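Local coordinates for 47 KDA membrane antigen (Treponema pallidum, PDB 1O75), which binds penicillin and shows zinc-dependent carboxypeptidase activity on synthetic depsipeptides, and may act as a D,D-carboxypeptidase that lowers peptidoglycan cross-linking, at residues F63-Q68 with K279-S284. The protein carries 2 engineered substitutions. Numbering follows the deposited sequence.
Sequences FRQQFQ and KHSADS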
# COMPACT_ATOMS: atom_id res chain seq x y z
N PHE B 63 0.20 -14.56 -12.29
CA PHE B 63 -0.15 -13.60 -13.34
C PHE B 63 1.03 -12.68 -13.65
O PHE B 63 1.36 -12.43 -14.80
CB PHE B 63 -1.34 -12.73 -12.91
CG PHE B 63 -1.54 -11.53 -13.80
CD1 PHE B 63 -2.14 -11.67 -15.05
CD2 PHE B 63 -1.11 -10.26 -13.40
CE1 PHE B 63 -2.31 -10.55 -15.90
CE2 PHE B 63 -1.28 -9.14 -14.24
CZ PHE B 63 -1.88 -9.28 -15.49
N ARG B 64 1.63 -12.14 -12.60
CA ARG B 64 2.78 -11.24 -12.77
C ARG B 64 3.97 -11.89 -13.45
O ARG B 64 4.62 -11.27 -14.29
CB ARG B 64 3.25 -10.72 -11.41
CG ARG B 64 2.23 -9.85 -10.70
CD ARG B 64 2.71 -9.48 -9.30
NE ARG B 64 1.57 -9.09 -8.51
CZ ARG B 64 1.19 -9.69 -7.40
NH1 ARG B 64 1.87 -10.71 -6.92
NH2 ARG B 64 0.10 -9.27 -6.77
N GLN B 65 4.25 -13.15 -13.12
CA GLN B 65 5.41 -13.81 -13.73
C GLN B 65 5.24 -14.40 -15.12
O GLN B 65 6.22 -14.67 -15.80
CB GLN B 65 5.92 -14.91 -12.79
CG GLN B 65 6.41 -14.37 -11.45
CD GLN B 65 6.88 -15.49 -10.56
OE1 GLN B 65 8.05 -15.89 -10.61
NE2 GLN B 65 5.96 -16.04 -9.77
N GLN B 66 3.99 -14.58 -15.56
CA GLN B 66 3.75 -15.19 -16.87
C GLN B 66 4.29 -14.37 -18.02
O GLN B 66 4.47 -14.88 -19.13
CB GLN B 66 2.23 -15.41 -17.09
CG GLN B 66 1.48 -14.15 -17.53
CD GLN B 66 -0.02 -14.42 -17.70
OE1 GLN B 66 -0.42 -15.54 -17.97
NE2 GLN B 66 -0.84 -13.39 -17.55
N PHE B 67 4.55 -13.10 -17.77
CA PHE B 67 5.06 -12.26 -18.84
C PHE B 67 6.54 -12.46 -19.18
O PHE B 67 6.88 -12.65 -20.35
CB PHE B 67 4.78 -10.80 -18.50
CG PHE B 67 3.32 -10.49 -18.40
CD1 PHE B 67 2.56 -10.30 -19.55
CD2 PHE B 67 2.68 -10.44 -17.15
CE1 PHE B 67 1.17 -10.06 -19.47
CE2 PHE B 67 1.30 -10.20 -17.06
CZ PHE B 67 0.55 -10.01 -18.22
N GLN B 68 7.40 -12.43 -18.17
CA GLN B 68 8.84 -12.56 -18.39
C GLN B 68 9.43 -13.92 -18.05
O GLN B 68 10.56 -14.22 -18.44
CB GLN B 68 9.59 -11.49 -17.57
CG GLN B 68 9.55 -10.10 -18.17
CD GLN B 68 10.61 -9.92 -19.22
OE1 GLN B 68 10.21 -10.02 -20.47
NE2 GLN B 68 11.79 -9.72 -18.91
N LYS B 279 16.31 -15.84 -7.58
CA LYS B 279 15.18 -16.38 -8.34
C LYS B 279 13.98 -15.50 -8.01
O LYS B 279 13.71 -15.22 -6.84
CB LYS B 279 14.92 -17.83 -7.94
CG LYS B 279 16.09 -18.72 -8.30
CD LYS B 279 15.78 -20.20 -8.16
CE LYS B 279 15.60 -20.60 -6.71
NZ LYS B 279 15.50 -22.10 -6.59
N HIS B 280 13.26 -15.05 -9.02
CA HIS B 280 12.13 -14.17 -8.75
C HIS B 280 11.05 -14.88 -7.94
O HIS B 280 10.92 -16.10 -8.01
CB HIS B 280 11.54 -13.63 -10.05
CG HIS B 280 10.64 -12.46 -9.83
ND1 HIS B 280 11.07 -11.30 -9.22
CD2 HIS B 280 9.32 -12.28 -10.10
CE1 HIS B 280 10.06 -10.46 -9.12
NE2 HIS B 280 8.98 -11.03 -9.64
N SER B 281 10.31 -14.11 -7.16
CA SER B 281 9.24 -14.60 -6.31
C SER B 281 9.83 -15.15 -5.02
O SER B 281 9.37 -14.81 -3.94
CB SER B 281 8.42 -15.68 -7.01
OG SER B 281 7.32 -15.98 -6.20
N ALA B 282 10.85 -15.97 -5.11
CA ALA B 282 11.47 -16.47 -3.88
C ALA B 282 12.36 -15.39 -3.26
O ALA B 282 12.34 -15.18 -2.05
CB ALA B 282 12.30 -17.73 -4.18
N ASP B 283 13.13 -14.67 -4.09
CA ASP B 283 14.08 -13.67 -3.59
C ASP B 283 13.79 -12.23 -3.94
O ASP B 283 14.39 -11.30 -3.37
CB ASP B 283 15.49 -14.00 -4.10
CG ASP B 283 15.86 -15.44 -3.86
OD1 ASP B 283 15.57 -15.95 -2.76
OD2 ASP B 283 16.44 -16.07 -4.76
N SER B 284 12.90 -12.03 -4.91
CA SER B 284 12.55 -10.67 -5.32
C SER B 284 11.08 -10.62 -5.70
O SER B 284 10.50 -11.63 -6.08
CB SER B 284 13.40 -10.20 -6.51
OG SER B 284 13.35 -11.09 -7.61
O HOH W 1 6.16 -18.02 -7.52
O HOH W 2 10.70 -17.42 -10.02
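Gln-65 reaches across to His-280 and Ser-281 and illustrates how a single amide can join two parts of a protein without a direct hydrogen bond, through van der Waals contact and a bridging water. Its chain runs extended beyond CG (chi2 179°), which carries the amide out to the loop. On the way Gln-65 CG meets the edge of the imidazole, 3.8 Å from His-280 CD2 and close to the ring plane, and the amide is turned steeply against that ring, at 71°. Farther out, Gln-65 OE1 lies 3.6 Å from Ser-281 CB, so the amide rests against the serine methylene. Water then links the amide nitrogen to the loop: one molecule accepts from Gln-65 NE2 at 3.0 Å and also bonds Ser-281 OG. A second, beside Gln-65 OE1, sits so close to His-280 O that this link is doubtful. The imidazole is itself fixed: with His-280 CG anti to the backbone N (chi1 -165°), His-280 ND1 shares a 2.8 Å hydrogen bond with Ser-284 OG, limiting rotation of the ring. The rings of Tyr-69, nearly parallel, and Trp-286 also meet it. This small, buried interface joins the domain a and domain C regions of Tp47: helix 60-65, which leads into strand 69-85 of the large mixed sheet, meets the loop between strands 274-276 and 284-285, while Val-152 of strand 143-163 also touches Gln-65.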